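Bifunctional protein FolD (Thermus thermophilus, PDB 6V6Y) probably catalyses the NADP-dependent oxidation of 5,10-methylenetetrahydrofolate to 5,10-methenyltetrahydrofolate and its hydrolysis to 10-formyltetrahydrofolate, and works as a homodimer. Local coordinates at residues L49-K52 / R53-L57; R163-I166 / V167-L171; L192-V195 / T196-Q200; A263-M266 / G267-E271. All blocks are in the same frame, centred on the assembly; numbering follows the deposited sequence.

How the interactions relate
Each interaction is local, between neighbouring residues, and they follow one another in series; none nests in or crosses another. Interaction 1 is a stretch of helix 41-57, in the catalytic domain. Interaction 2 follows strand 157-161 and turns the loop at the bound NADP into helix 168-177. Interaction 3 closes the turn that leads from helix 192-196 to strand 201-204. Interactions 2 and 3 both meet the cofactor and the second subunit, with their centres about 18 Å apart. Interaction 4 lies in helix 257-276. It returns to interaction 1, where M266 packs on R53, A54 and L57, tying this last helix to the catalytic domain.

Interaction 1. Residues L49-K52 / R53-L57; sequences LKDK and RARAL
D51 and R55 carry the charged part of this helical contact. D51 OD2 takes a hydrogen bond from R55 NH1 at 2.9 Å, as part of a salt bridge one turn apart. The oxygen uses its syn lone pair and lies near the guanidinium plane, at the edge. The carboxylate is turned 70° from that plane. D51 has CG anti to its backbone N (chi1 -176°), which swings the carboxylate forward along the helix. Its other oxygen, OD1, bonds to S61 OG, so the acid has two partners.

This helix, 41-57, is the connection of the beta-alpha-beta unit formed with strands 31-37 and 60-66. The link to S61 ties it to the second of these strands.

The backbone bonds are regular i to i+4 pairs. R53 N reaches L49 O at 3.1 Å and A54 N reaches K50 O at 3.0 Å. R55 N meets D51 O at 2.9 Å, and A56 N meets K52 O at 3.0 Å.

Two methyl groups rest against carbonyl oxygens one turn back. A54 CB lies 3.4 Å from K50 O, and A56 CB lies 3.4 Å from K52 O.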
# COMPACT_ATOMS: atom_id res chain seq x y z
N LEU A 49 -13.24 -25.79 -5.42
CA LEU A 49 -11.94 -25.94 -6.06
C LEU A 49 -10.79 -25.74 -5.07
O LEU A 49 -9.77 -26.44 -5.14
CB LEU A 49 -11.89 -24.96 -7.22
CG LEU A 49 -10.60 -24.56 -7.91
CD1 LEU A 49 -9.85 -25.79 -8.39
CD2 LEU A 49 -10.98 -23.64 -9.08
N LYS A 50 -10.93 -24.79 -4.14
CA LYS A 50 -9.92 -24.64 -3.10
C LYS A 50 -9.84 -25.88 -2.21
O LYS A 50 -8.75 -26.37 -1.90
CB LYS A 50 -10.22 -23.39 -2.26
CG LYS A 50 -10.31 -22.11 -3.10
CD LYS A 50 -10.84 -20.92 -2.30
CE LYS A 50 -10.87 -19.64 -3.18
NZ LYS A 50 -10.66 -18.40 -2.36
N ASP A 51 -11.00 -26.39 -1.80
CA ASP A 51 -11.03 -27.60 -0.97
C ASP A 51 -10.44 -28.80 -1.72
O ASP A 51 -9.58 -29.52 -1.18
CB ASP A 51 -12.47 -27.87 -0.55
CG ASP A 51 -12.59 -29.05 0.40
OD1 ASP A 51 -11.80 -29.13 1.37
OD2 ASP A 51 -13.49 -29.87 0.18
N LYS A 52 -10.89 -29.03 -2.95
CA LYS A 52 -10.41 -30.16 -3.74
C LYS A 52 -8.89 -30.15 -3.89
O LYS A 52 -8.23 -31.20 -3.80
CB LYS A 52 -11.07 -30.15 -5.12
CG LYS A 52 -10.44 -31.12 -6.10
CD LYS A 52 -11.32 -31.36 -7.33
CE LYS A 52 -10.62 -32.28 -8.33
NZ LYS A 52 -11.10 -32.04 -9.72
N ARG A 53 -8.31 -28.98 -4.11
CA ARG A 53 -6.87 -28.94 -4.30
C ARG A 53 -6.13 -29.09 -2.97
O ARG A 53 -5.08 -29.75 -2.91
CB ARG A 53 -6.47 -27.64 -4.99
CG ARG A 53 -4.99 -27.40 -4.88
CD ARG A 53 -4.23 -28.48 -5.71
NE ARG A 53 -4.53 -28.39 -7.14
CZ ARG A 53 -4.00 -29.17 -8.08
NH1 ARG A 53 -3.13 -30.12 -7.74
NH2 ARG A 53 -4.33 -29.00 -9.36
N ALA A 54 -6.63 -28.46 -1.91
CA ALA A 54 -6.01 -28.67 -0.61
C ALA A 54 -6.00 -30.15 -0.24
O ALA A 54 -4.99 -30.68 0.23
CB ALA A 54 -6.74 -27.84 0.45
N ARG A 55 -7.11 -30.84 -0.48
CA ARG A 55 -7.16 -32.26 -0.13
C ARG A 55 -6.24 -33.06 -1.02
O ARG A 55 -5.48 -33.91 -0.53
CB ARG A 55 -8.61 -32.75 -0.19
CG ARG A 55 -9.41 -32.31 1.03
CD ARG A 55 -10.91 -32.38 0.81
NE ARG A 55 -11.48 -33.18 1.88
CZ ARG A 55 -12.61 -32.94 2.53
NH1 ARG A 55 -13.34 -31.88 2.25
NH2 ARG A 55 -12.98 -33.76 3.49
N ALA A 56 -6.20 -32.75 -2.32
CA ALA A 56 -5.28 -33.43 -3.22
C ALA A 56 -3.83 -33.27 -2.77
O ALA A 56 -3.02 -34.18 -2.98
CB ALA A 56 -5.46 -32.91 -4.65
N LEU A 57 -3.49 -32.14 -2.16
CA LEU A 57 -2.13 -31.98 -1.67
C LEU A 57 -1.87 -32.78 -0.40
O LEU A 57 -0.70 -32.95 -0.03
CB LEU A 57 -1.83 -30.50 -1.38
CG LEU A 57 -1.60 -29.53 -2.53
CD1 LEU A 57 -1.32 -28.15 -1.95
CD2 LEU A 57 -0.45 -29.99 -3.41

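Interaction 2. Residues R163-I166 / V167-L171. With NAP (NADP nicotinamide-adenine-dinucleotide phosphate), chain B.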
# COMPACT_ATOMS: atom_id res chain seq x y z
N ARG A 163 -7.92 -1.35 -9.12
CA ARG A 163 -7.25 -0.97 -7.88
C ARG A 163 -7.95 -1.57 -6.67
O ARG A 163 -8.08 -0.93 -5.63
CB ARG A 163 -7.19 0.56 -7.76
CG ARG A 163 -8.56 1.20 -7.82
CD ARG A 163 -8.56 2.66 -7.40
NE ARG A 163 -9.82 3.26 -7.83
CZ ARG A 163 -10.17 4.52 -7.60
NH1 ARG A 163 -9.37 5.33 -6.93
NH2 ARG A 163 -11.34 4.97 -8.06
N SER A 164 -8.41 -2.82 -6.79
CA SER A 164 -9.10 -3.44 -5.67
C SER A 164 -8.11 -3.89 -4.59
O SER A 164 -6.90 -3.97 -4.82
CB SER A 164 -9.92 -4.64 -6.14
OG SER A 164 -9.05 -5.74 -6.29
N ASN A 165 -8.66 -4.17 -3.40
CA ASN A 165 -7.88 -4.76 -2.31
C ASN A 165 -7.55 -6.24 -2.58
O ASN A 165 -6.62 -6.79 -1.97
CB ASN A 165 -8.65 -4.66 -0.99
CG ASN A 165 -8.71 -3.25 -0.44
OD1 ASN A 165 -7.80 -2.45 -0.65
ND2 ASN A 165 -9.78 -2.93 0.27
N ILE A 166 -8.32 -6.89 -3.45
CA ILE A 166 -8.07 -8.30 -3.74
C ILE A 166 -6.97 -8.48 -4.79
O ILE A 166 -6.22 -9.45 -4.72
CB ILE A 166 -9.40 -8.95 -4.16
CG1 ILE A 166 -10.33 -8.99 -2.94
CG2 ILE A 166 -9.19 -10.38 -4.70
CD1 ILE A 166 -11.79 -8.88 -3.30
N VAL A 167 -6.83 -7.54 -5.74
CA VAL A 167 -5.83 -7.69 -6.80
C VAL A 167 -4.93 -6.46 -6.97
O VAL A 167 -3.73 -6.50 -6.68
CB VAL A 167 -6.51 -8.04 -8.15
CG1 VAL A 167 -5.46 -8.26 -9.21
CG2 VAL A 167 -7.40 -9.27 -8.01
N GLY A 168 -5.49 -5.36 -7.47
CA GLY A 168 -4.65 -4.29 -8.03
C GLY A 168 -3.67 -3.69 -7.03
O GLY A 168 -2.47 -3.57 -7.31
N LYS A 169 -4.16 -3.31 -5.85
CA LYS A 169 -3.29 -2.65 -4.88
C LYS A 169 -2.23 -3.58 -4.28
O LYS A 169 -1.05 -3.21 -4.28
CB LYS A 169 -4.14 -1.96 -3.81
CG LYS A 169 -4.92 -0.79 -4.38
CD LYS A 169 -5.51 0.07 -3.26
CE LYS A 169 -6.72 -0.59 -2.65
NZ LYS A 169 -7.58 0.40 -1.95
N PRO A 170 -2.55 -4.76 -3.74
CA PRO A 170 -1.44 -5.64 -3.33
C PRO A 170 -0.54 -6.00 -4.52
O PRO A 170 0.69 -6.09 -4.36
CB PRO A 170 -2.13 -6.86 -2.72
CG PRO A 170 -3.57 -6.78 -3.14
CD PRO A 170 -3.87 -5.35 -3.43
N LEU A 171 -1.09 -6.14 -5.74
CA LEU A 171 -0.23 -6.37 -6.89
C LEU A 171 0.78 -5.24 -7.06
O LEU A 171 1.99 -5.48 -7.21
CB LEU A 171 -1.05 -6.53 -8.17
CG LEU A 171 -0.14 -6.90 -9.37
CD1 LEU A 171 0.81 -8.07 -9.02
CD2 LEU A 171 -0.95 -7.23 -10.59
PA NAP B . -13.28 -4.76 -8.37
O1A NAP B . -14.57 -5.48 -8.44
O2A NAP B . -13.09 -4.11 -7.05
O5B NAP B . -13.19 -3.69 -9.57
C5B NAP B . -12.10 -3.76 -10.47
C4B NAP B . -11.54 -2.37 -10.76
O4B NAP B . -11.46 -2.17 -12.15
C3B NAP B . -12.40 -1.25 -10.19
O3B NAP B . -11.81 -0.77 -9.01
C2B NAP B . -12.46 -0.18 -11.28
O2B NAP B . -11.78 1.00 -10.92
C1B NAP B . -11.76 -0.82 -12.48
N9A NAP B . -12.62 -0.74 -13.67
C8A NAP B . -13.84 -1.35 -13.84
N7A NAP B . -14.31 -1.03 -15.07
C5A NAP B . -13.41 -0.24 -15.69
C6A NAP B . -13.40 0.35 -16.95
N6A NAP B . -14.42 0.18 -17.78
N1A NAP B . -12.32 1.13 -17.32
C2A NAP B . -11.26 1.31 -16.45
N3A NAP B . -11.29 0.71 -15.20
C4A NAP B . -12.34 -0.05 -14.82
O3 NAP B . -12.07 -5.78 -8.70
PN NAP B . -11.88 -7.35 -8.43
O1N NAP B . -12.56 -7.69 -7.16
O2N NAP B . -10.46 -7.69 -8.62
O5D NAP B . -12.73 -7.99 -9.64
C5D NAP B . -12.33 -7.76 -10.97
C4D NAP B . -12.41 -9.04 -11.79
O4D NAP B . -11.33 -9.90 -11.47
C3D NAP B . -13.70 -9.79 -11.49
O3D NAP B . -14.40 -10.01 -12.69
C2D NAP B . -13.26 -11.11 -10.90
O2D NAP B . -14.00 -12.17 -11.46
C1D NAP B . -11.80 -11.23 -11.30
N1N NAP B . -11.03 -11.95 -10.27
C2N NAP B . -10.38 -13.10 -10.61
C3N NAP B . -9.65 -13.80 -9.66
C7N NAP B . -8.86 -15.00 -10.07
O7N NAP B . -8.22 -15.77 -9.08
N7N NAP B . -8.78 -15.31 -11.36
C4N NAP B . -9.58 -13.32 -8.36
C5N NAP B . -10.24 -12.14 -8.02
C6N NAP B . -10.97 -11.46 -8.99
P2B NAP B . -12.41 2.04 -9.86
O1X NAP B . -12.18 1.54 -8.45
O2X NAP B . -11.72 3.37 -10.02
O3X NAP B . -13.89 2.20 -10.10
O HOH W 1 -8.13 -4.72 -9.00
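S164 OG is gripped from several directions. V167 N donates to S164 OG at 2.9 Å. I166 N adds a weak bond to S164 OG at 3.1 Å. The hydroxyl in turn gives a weak hydrogen bond to NADP O2N, on the diphosphate. OG stands between the backbone N and the carbonyl carbon (chi1 80°), where it faces both the turn and the cofactor. One residue thus shapes the loop and touches the ligand.

V167 is the N-cap of helix 168-177. K169 N closes the turn by bonding to S164 O at 3.0 Å, with an N-H...O angle of 168°. A water accepts from both S164 N and G168 N. G168 CA passes 4.2 Å from R163 CA, an approach that leaves little room for a side chain.

R163 reaches the 2'-phosphate with an extended chain. NE bonds to NADP O1X at 3.0 Å, and NH2 bonds to NADP O2X at 2.6 Å; the phosphorus lies in the guanidinium plane, at its edge. NH1 forms a salt bridge with D179 of the second subunit.

N165 and K169 lie side by side, with OD1 of N165 3.1 Å from NZ of K169. Their firmer partners are backbone oxygens of the second subunit: S129 O for N165 ND2 and W128 O for K169 NZ.

This is the turn after a Rossmann-type strand, and R163 on the extra phosphate is consistent with a preference for NADP over NAD.

Interaction 3. Residues L192-V195 / T196-Q200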
# COMPACT_ATOMS: atom_id res chain seq x y z
N LEU A 192 -7.51 5.94 -20.89
CA LEU A 192 -6.96 4.65 -20.47
C LEU A 192 -6.13 3.96 -21.55
O LEU A 192 -5.02 3.49 -21.23
CB LEU A 192 -8.10 3.74 -20.01
CG LEU A 192 -7.90 2.80 -18.82
CD1 LEU A 192 -8.71 1.56 -19.04
CD2 LEU A 192 -6.42 2.48 -18.54
N PRO A 193 -6.57 3.88 -22.82
CA PRO A 193 -5.74 3.19 -23.83
C PRO A 193 -4.35 3.76 -23.97
O PRO A 193 -3.39 3.01 -24.19
CB PRO A 193 -6.56 3.37 -25.12
CG PRO A 193 -7.96 3.38 -24.64
CD PRO A 193 -7.90 4.21 -23.37
N GLU A 194 -4.22 5.08 -23.85
CA GLU A 194 -2.90 5.68 -23.94
C GLU A 194 -2.04 5.28 -22.74
O GLU A 194 -0.83 5.07 -22.88
CB GLU A 194 -3.03 7.20 -24.05
CG GLU A 194 -1.84 7.89 -24.66
CD GLU A 194 -0.81 8.31 -23.63
OE1 GLU A 194 0.32 7.76 -23.63
OE2 GLU A 194 -1.13 9.20 -22.81
N VAL A 195 -2.65 5.17 -21.56
CA VAL A 195 -1.89 4.72 -20.39
C VAL A 195 -1.43 3.28 -20.59
O VAL A 195 -0.26 2.95 -20.38
CB VAL A 195 -2.72 4.87 -19.11
CG1 VAL A 195 -1.98 4.26 -17.93
CG2 VAL A 195 -3.02 6.34 -18.85
N THR A 196 -2.34 2.41 -21.03
CA THR A 196 -1.95 1.00 -21.16
C THR A 196 -0.91 0.80 -22.26
O THR A 196 -0.04 -0.07 -22.12
CB THR A 196 -3.17 0.11 -21.37
OG1 THR A 196 -3.86 0.45 -22.58
CG2 THR A 196 -4.11 0.24 -20.18
N ARG A 197 -0.92 1.65 -23.30
CA ARG A 197 0.03 1.50 -24.41
C ARG A 197 1.48 1.61 -23.96
O ARG A 197 2.38 1.18 -24.70
CB ARG A 197 -0.26 2.54 -25.49
CG ARG A 197 -1.13 2.03 -26.65
CD ARG A 197 -1.19 3.01 -27.84
NE ARG A 197 -1.79 4.30 -27.49
CZ ARG A 197 -3.10 4.58 -27.56
NH1 ARG A 197 -3.96 3.65 -27.97
NH2 ARG A 197 -3.55 5.78 -27.21
N ARG A 198 1.74 2.19 -22.80
CA ARG A 198 3.11 2.31 -22.30
C ARG A 198 3.65 1.01 -21.72
O ARG A 198 4.88 0.86 -21.61
CB ARG A 198 3.19 3.37 -21.21
CG ARG A 198 2.36 4.61 -21.47
CD ARG A 198 2.43 5.50 -20.26
NE ARG A 198 1.49 6.60 -20.36
CZ ARG A 198 0.96 7.22 -19.30
NH1 ARG A 198 1.29 6.85 -18.06
NH2 ARG A 198 0.11 8.23 -19.50
N ALA A 199 2.77 0.09 -21.34
CA ALA A 199 3.16 -1.05 -20.52
C ALA A 199 3.96 -2.07 -21.32
O ALA A 199 3.50 -2.55 -22.36
CB ALA A 199 1.93 -1.72 -19.90
N GLN A 200 5.16 -2.41 -20.83
CA GLN A 200 5.82 -3.64 -21.23
C GLN A 200 5.18 -4.86 -20.58
O GLN A 200 5.13 -5.93 -21.19
CB GLN A 200 7.30 -3.58 -20.85
CG GLN A 200 8.08 -2.39 -21.40
CD GLN A 200 9.44 -2.27 -20.73
OE1 GLN A 200 9.54 -1.97 -19.53
NE2 GLN A 200 10.51 -2.53 -21.50
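R198 has CG anti to its carbonyl carbon (chi1 -40°), and its extended chain carries the guanidinium back over V195. V195 CA lies 3.8 Å above the guanidinium plane, toward its rim, and V195 CG2 is 3.7 Å from R198 NH2. E194 OE1 comes to the edge, in a long salt bridge of 3.7 Å to R198 NE. The stronger partner of R198 is E157 of the second subunit, bridged through NH2. A serine here would probably leave that E157 without its charge partner and bare the side of V195.

R197 bends at chi3 (-62°), which folds its guanidinium back beside P193 and E194, with R197 NH2 3.3 Å from E194 CA. P193 O sits over the centre of one face. R197 NH1 bonds to E215 O.

T196 packs CG2 on L192 CD2 at 3.6 Å, and its OG1 bonds to W216 O. R198 N reaches V195 O at 3.2 Å from above the carbonyl plane. A type I turn from T196 to A199 then leads the chain off the helix, with A199 N bonded to T196 O.

The arrangement belongs to the beta-alpha-beta crossover of a Rossmann-type domain, from strand 181-185 to strand 201-204, with L192 touching NADP.

Interaction 4. Residues A263-M266 / G267-E271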
# COMPACT_ATOMS: atom_id res chain seq x y z
N ALA A 263 -2.91 -22.07 -6.40
CA ALA A 263 -1.61 -22.57 -5.96
C ALA A 263 -1.04 -21.73 -4.82
O ALA A 263 -0.47 -22.27 -3.86
CB ALA A 263 -0.64 -22.61 -7.14
N MET A 264 -1.15 -20.40 -4.92
CA MET A 264 -0.55 -19.57 -3.89
C MET A 264 -1.37 -19.55 -2.62
O MET A 264 -0.82 -19.27 -1.55
CB MET A 264 -0.33 -18.13 -4.41
CG MET A 264 0.37 -18.07 -5.75
SD MET A 264 2.00 -18.83 -5.76
CE MET A 264 2.82 -17.92 -4.50
N LEU A 265 -2.68 -19.84 -2.70
CA LEU A 265 -3.44 -20.07 -1.48
C LEU A 265 -2.94 -21.32 -0.75
O LEU A 265 -2.79 -21.32 0.48
CB LEU A 265 -4.93 -20.19 -1.80
CG LEU A 265 -5.80 -20.71 -0.66
CD1 LEU A 265 -5.79 -19.75 0.54
CD2 LEU A 265 -7.22 -20.98 -1.16
N MET A 266 -2.65 -22.40 -1.49
CA MET A 266 -2.06 -23.57 -0.85
C MET A 266 -0.71 -23.22 -0.25
O MET A 266 -0.37 -23.65 0.85
CB MET A 266 -1.93 -24.73 -1.86
CG MET A 266 -3.26 -25.15 -2.44
SD MET A 266 -4.36 -25.47 -1.08
CE MET A 266 -5.90 -24.92 -1.75
N GLY A 267 0.07 -22.39 -0.97
CA GLY A 267 1.36 -21.97 -0.44
C GLY A 267 1.23 -21.07 0.77
O GLY A 267 2.06 -21.12 1.69
N ASN A 268 0.20 -20.23 0.80
CA ASN A 268 0.01 -19.39 1.98
C ASN A 268 -0.45 -20.23 3.17
O ASN A 268 -0.22 -19.86 4.33
CB ASN A 268 -1.02 -18.29 1.71
CG ASN A 268 -0.40 -16.98 1.24
OD1 ASN A 268 0.82 -16.85 1.10
ND2 ASN A 268 -1.26 -15.99 1.01
N THR A 269 -1.13 -21.35 2.90
CA THR A 269 -1.60 -22.21 3.99
C THR A 269 -0.42 -22.89 4.69
O THR A 269 -0.33 -22.88 5.92
CB THR A 269 -2.60 -23.23 3.45
OG1 THR A 269 -3.74 -22.54 2.94
CG2 THR A 269 -3.07 -24.17 4.56
N LEU A 270 0.49 -23.46 3.91
CA LEU A 270 1.76 -23.93 4.46
C LEU A 270 2.45 -22.83 5.26
O LEU A 270 2.85 -23.04 6.41
CB LEU A 270 2.66 -24.41 3.33
CG LEU A 270 4.02 -25.01 3.69
CD1 LEU A 270 3.95 -25.88 4.96
CD2 LEU A 270 4.59 -25.82 2.50
N GLU A 271 2.59 -21.64 4.67
CA GLU A 271 3.35 -20.58 5.31
C GLU A 271 2.75 -20.21 6.65
O GLU A 271 3.46 -20.06 7.65
CB GLU A 271 3.43 -19.36 4.40
CG GLU A 271 4.50 -19.46 3.34
CD GLU A 271 5.87 -19.24 3.92
OE1 GLU A 271 6.84 -19.85 3.40
OE2 GLU A 271 5.98 -18.45 4.89
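The carbonyl plane of L265 is met on both faces by T269. T269 N reaches L265 O from one face at 2.9 Å, and T269 OG1 reaches the same oxygen from the opposite face, also at 2.9 Å. The two donors are tilted from the plane by 26° and 32°. OG1 is anti to the carbonyl carbon of T269 (chi1 -63°), which turns the hydroxyl back down the helix to L265. The hydroxyl thus spends its proton within its own helix. A valine in its place would probably leave L265 O with one donor and the buried side of the turn less firmly fixed.

The flat amide of N268 lies beside M264 O, with N268 CG 3.6 Å from that oxygen. N268 ND2 bonds to V116 O and F135 O, backbone oxygens elsewhere in the chain, and this fixes how the amide is turned.

Both segments belong to helix 257-276, the last helix of the chain. It packs against helices 8-24, 41-57 and 137-148. A263 and M264 face helix 8-24, and N268 faces C137 and L140.

The remaining bonds are backbone ones. N268 N meets M264 O at 2.7 Å, and G267 N meets A263 O at 2.9 Å. M266 O takes L270 N at 3.2 Å in a nearly straight bond. T269 N adds a weak bond to this oxygen, which also bonds to Y59 OH.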